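Toxin PAU_02230 (Photorhabdus asymbiotica subsp. asymbiotica ATCC 43949, PDB 6HV6) is a bacterial protein toxin, PaTox, whose modelled part combines helices with a six-stranded antiparallel sheet. Local coordinates at residues A[186-195]-A[222-232]. The protein carries 1 engineered substitution. Numbering follows the deposited sequence.
Sequences TPQNLYLKGK and LMGIYSSNDIT
The Tyr191 ring lies across the C-terminal part of helix 215-224, with the carbonyl oxygen of Leu222 against one face, 3.2 Å from Tyr191 CG. Leu222 CB meets that same face, a CH-pi contact 4.3 Å from the centroid, and CA of Gln188 lies near the rim of the opposite face, so the ring is held between its own helix and the other. A chi1 of 61° sets CG between the backbone N and the carbonyl carbon, folding the ring back over Gln188. At its edge Met223 SD comes within 4.0 Å of Tyr191 CD1, a Met-aromatic contact, while the methyl CE of Met223 runs on to Leu190 CD1. The backbones draw close here: the CA atoms of Tyr191 and Tyr226 are 3.9 Å apart, and the edge of the Tyr226 ring meets Leu190 O in its plane.

Lys193, with positive phi just past helix 188-191, sends an extended chain, bent only at chi4, down to the Ile225 and Tyr226 carbonyls. Its NZ donates to Ile225 O at 2.5 Å and weakly to Tyr226 O; Ser228 N approaches Ile225 O from the opposite face of the carbonyl plane. The lysine is poorly ordered, so the short distance deserves caution.

Beyond it Ile231 pushes CD1 to 3.7 Å from Leu192 O, and its CG2 lies alongside the Lys195 chain; Tyr237 of helix 235-244 backs this group. The whole is a buried helix-to-helix junction, where the short helix following edge strand 182-185 of the six-stranded sheet packs on the C-terminal part of helix 215-224.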
loop_
_atom_site.group_PDB
_atom_site.type_symbol
_atom_site.label_atom_id
_atom_site.label_comp_id
_atom_site.label_asym_id
_atom_site.label_seq_id
_atom_site.Cartn_x
_atom_site.Cartn_y
_atom_site.Cartn_z
ATOM N N THR A 186 -7.069 5.380 1.445
ATOM C CA THR A 186 -6.849 4.574 0.234
ATOM C C THR A 186 -5.554 3.784 0.413
ATOM O O THR A 186 -4.536 4.071 -0.219
ATOM C CB THR A 186 -6.771 5.451 -1.022
ATOM O OG1 THR A 186 -5.720 6.412 -0.866
ATOM C CG2 THR A 186 -8.071 6.168 -1.301
ATOM N N PRO A 187 -5.557 2.794 1.309
ATOM C CA PRO A 187 -4.312 2.067 1.620
ATOM C C PRO A 187 -3.899 1.208 0.434
ATOM O O PRO A 187 -4.655 0.333 0.003
ATOM C CB PRO A 187 -4.698 1.201 2.834
ATOM C CG PRO A 187 -6.015 1.725 3.314
ATOM C CD PRO A 187 -6.692 2.341 2.126
ATOM N N GLN A 188 -2.693 1.443 -0.099
ATOM C CA GLN A 188 -2.366 0.770 -1.365
ATOM C C GLN A 188 -2.214 -0.736 -1.177
ATOM O O GLN A 188 -2.446 -1.500 -2.124
ATOM C CB GLN A 188 -1.104 1.350 -2.014
ATOM C CG GLN A 188 0.169 1.141 -1.206
ATOM C CD GLN A 188 1.447 1.451 -1.987
ATOM O OE1 GLN A 188 1.428 1.582 -3.214
ATOM N NE2 GLN A 188 2.568 1.544 -1.276
ATOM N N ASN A 189 -1.852 -1.191 0.029
ATOM C CA ASN A 189 -1.763 -2.637 0.247
ATOM C C ASN A 189 -3.108 -3.323 0.088
ATOM O O ASN A 189 -3.157 -4.519 -0.234
ATOM C CB ASN A 189 -1.162 -2.923 1.619
ATOM C CG ASN A 189 0.321 -2.678 1.634
ATOM O OD1 ASN A 189 0.942 -2.595 0.569
ATOM N ND2 ASN A 189 0.906 -2.564 2.820
ATOM N N LEU A 190 -4.197 -2.595 0.289
ATOM C CA LEU A 190 -5.505 -3.175 0.029
ATOM C C LEU A 190 -5.733 -3.356 -1.466
ATOM O O LEU A 190 -6.099 -4.441 -1.919
ATOM C CB LEU A 190 -6.596 -2.291 0.628
ATOM C CG LEU A 190 -6.796 -2.415 2.141
ATOM C CD1 LEU A 190 -7.963 -1.549 2.575
ATOM C CD2 LEU A 190 -7.043 -3.867 2.492
ATOM N N TYR A 191 -5.533 -2.303 -2.252
ATOM C CA TYR A 191 -5.952 -2.388 -3.644
ATOM C C TYR A 191 -4.855 -2.870 -4.584
ATOM O O TYR A 191 -5.162 -3.182 -5.739
ATOM C CB TYR A 191 -6.516 -1.044 -4.136
ATOM C CG TYR A 191 -5.582 0.139 -4.119
ATOM C CD1 TYR A 191 -5.722 1.141 -3.166
ATOM C CD2 TYR A 191 -4.579 0.281 -5.073
ATOM C CE1 TYR A 191 -4.894 2.232 -3.154
ATOM C CE2 TYR A 191 -3.740 1.368 -5.059
ATOM C CZ TYR A 191 -3.906 2.338 -4.094
ATOM O OH TYR A 191 -3.078 3.422 -4.062
ATOM N N LEU A 192 -3.603 -2.960 -4.131
ATOM C CA LEU A 192 -2.549 -3.500 -4.980
ATOM C C LEU A 192 -2.440 -5.015 -4.915
ATOM O O LEU A 192 -1.636 -5.585 -5.655
ATOM C CB LEU A 192 -1.191 -2.884 -4.634
ATOM C CG LEU A 192 -0.963 -1.484 -5.210
ATOM C CD1 LEU A 192 0.457 -1.011 -4.925
ATOM C CD2 LEU A 192 -1.280 -1.428 -6.701
ATOM N N LYS A 193 -3.206 -5.677 -4.051
ATOM C CA LYS A 193 -3.277 -7.137 -4.028
ATOM C C LYS A 193 -1.889 -7.767 -3.937
ATOM O O LYS A 193 -1.550 -8.687 -4.685
ATOM C CB LYS A 193 -4.010 -7.666 -5.260
ATOM C CG LYS A 193 -5.424 -7.165 -5.437
ATOM C CD LYS A 193 -6.026 -7.746 -6.712
ATOM C CE LYS A 193 -7.402 -7.182 -6.944
ATOM N NZ LYS A 193 -7.371 -5.727 -6.642
ATOM N N GLY A 194 -1.068 -7.252 -3.027
ATOM C CA GLY A 194 0.256 -7.805 -2.827
ATOM C C GLY A 194 1.274 -7.488 -3.902
ATOM O O GLY A 194 2.433 -7.898 -3.770
ATOM N N LYS A 195 0.890 -6.780 -4.965
ATOM C CA LYS A 195 1.862 -6.321 -5.945
ATOM C C LYS A 195 2.829 -5.329 -5.290
ATOM O O LYS A 195 2.535 -4.767 -4.233
ATOM C CB LYS A 195 1.150 -5.675 -7.136
ATOM C CG LYS A 195 0.344 -6.655 -7.999
ATOM C CD LYS A 195 1.258 -7.489 -8.884
ATOM C CE LYS A 195 0.467 -8.359 -9.848
ATOM N NZ LYS A 195 -0.236 -9.451 -9.121
ATOM N N LEU A 222 -8.318 4.744 -7.401
ATOM C CA LEU A 222 -7.267 3.917 -6.815
ATOM C C LEU A 222 -7.865 2.791 -5.979
ATOM O O LEU A 222 -7.516 1.620 -6.148
ATOM C CB LEU A 222 -6.330 4.773 -5.949
ATOM C CG LEU A 222 -5.371 5.682 -6.719
ATOM C CD1 LEU A 222 -4.694 6.691 -5.799
ATOM C CD2 LEU A 222 -4.339 4.838 -7.460
ATOM N N MET A 223 -8.762 3.137 -5.058
ATOM C CA MET A 223 -9.380 2.118 -4.220
ATOM C C MET A 223 -10.190 1.129 -5.057
ATOM O O MET A 223 -10.250 -0.062 -4.732
ATOM C CB MET A 223 -10.248 2.807 -3.163
ATOM C CG MET A 223 -10.583 1.957 -1.982
ATOM S SD MET A 223 -9.147 1.356 -1.049
ATOM C CE MET A 223 -10.000 0.074 -0.137
ATOM N N GLY A 224 -10.786 1.583 -6.162
ATOM C CA GLY A 224 -11.542 0.670 -7.010
ATOM C C GLY A 224 -10.707 -0.437 -7.628
ATOM O O GLY A 224 -11.253 -1.478 -8.017
ATOM N N ILE A 225 -9.387 -0.253 -7.714
ATOM C CA ILE A 225 -8.522 -1.343 -8.174
ATOM C C ILE A 225 -8.681 -2.579 -7.293
ATOM O O ILE A 225 -8.461 -3.712 -7.754
ATOM C CB ILE A 225 -7.057 -0.865 -8.234
ATOM C CG1 ILE A 225 -6.931 0.308 -9.213
ATOM C CG2 ILE A 225 -6.126 -1.984 -8.656
ATOM C CD1 ILE A 225 -5.521 0.893 -9.303
ATOM N N TYR A 226 -9.087 -2.392 -6.025
ATOM C CA TYR A 226 -9.405 -3.526 -5.160
ATOM C C TYR A 226 -10.394 -4.477 -5.822
ATOM O O TYR A 226 -10.327 -5.691 -5.611
ATOM C CB TYR A 226 -9.961 -3.033 -3.815
ATOM C CG TYR A 226 -10.291 -4.158 -2.853
ATOM C CD1 TYR A 226 -9.281 -4.896 -2.238
ATOM C CD2 TYR A 226 -11.606 -4.484 -2.563
ATOM C CE1 TYR A 226 -9.574 -5.940 -1.372
ATOM C CE2 TYR A 226 -11.911 -5.530 -1.688
ATOM C CZ TYR A 226 -10.889 -6.247 -1.095
ATOM O OH TYR A 226 -11.189 -7.280 -0.232
ATOM N N SER A 227 -11.294 -3.951 -6.643
ATOM C CA SER A 227 -12.288 -4.757 -7.340
ATOM C C SER A 227 -11.761 -5.457 -8.589
ATOM O O SER A 227 -12.529 -6.201 -9.216
ATOM C CB SER A 227 -13.472 -3.879 -7.734
ATOM O OG SER A 227 -14.292 -3.618 -6.612
ATOM N N SER A 228 -10.511 -5.237 -8.992
ATOM C CA SER A 228 -10.052 -5.832 -10.246
ATOM C C SER A 228 -10.009 -7.348 -10.141
ATOM O O SER A 228 -9.615 -7.909 -9.117
ATOM C CB SER A 228 -8.669 -5.314 -10.636
ATOM O OG SER A 228 -8.318 -5.775 -11.937
ATOM N N ASN A 229 -10.434 -8.022 -11.205
ATOM C CA ASN A 229 -10.226 -9.460 -11.288
ATOM C C ASN A 229 -9.002 -9.791 -12.125
ATOM O O ASN A 229 -8.810 -10.949 -12.500
ATOM C CB ASN A 229 -11.471 -10.163 -11.841
ATOM C CG ASN A 229 -11.661 -9.939 -13.330
ATOM O OD1 ASN A 229 -11.226 -8.920 -13.880
ATOM N ND2 ASN A 229 -12.312 -10.895 -13.995
ATOM N N ASP A 230 -8.173 -8.795 -12.428
ATOM C CA ASP A 230 -6.994 -9.000 -13.260
ATOM C C ASP A 230 -6.183 -7.718 -13.209
ATOM O O ASP A 230 -6.255 -6.902 -14.129
ATOM C CB ASP A 230 -7.395 -9.357 -14.706
ATOM C CG ASP A 230 -6.206 -9.754 -15.575
ATOM O OD1 ASP A 230 -5.069 -9.838 -15.064
ATOM O OD2 ASP A 230 -6.417 -9.971 -16.783
ATOM N N ILE A 231 -5.436 -7.512 -12.123
ATOM C CA ILE A 231 -4.890 -6.181 -11.875
ATOM C C ILE A 231 -3.885 -5.789 -12.951
ATOM O O ILE A 231 -3.765 -4.603 -13.290
ATOM C CB ILE A 231 -4.279 -6.097 -10.463
ATOM C CG1 ILE A 231 -3.834 -4.667 -10.165
ATOM C CG2 ILE A 231 -3.115 -7.074 -10.308
ATOM C CD1 ILE A 231 -3.337 -4.480 -8.754
ATOM N N THR A 232 -3.172 -6.760 -13.531
ATOM C CA THR A 232 -2.208 -6.422 -14.567
ATOM C C THR A 232 -2.877 -5.960 -15.858
ATOM O O THR A 232 -2.180 -5.440 -16.737
ATOM C CB THR A 232 -1.275 -7.613 -14.850
ATOM O OG1 THR A 232 -2.026 -8.724 -15.341
ATOM C CG2 THR A 232 -0.546 -8.026 -13.574
#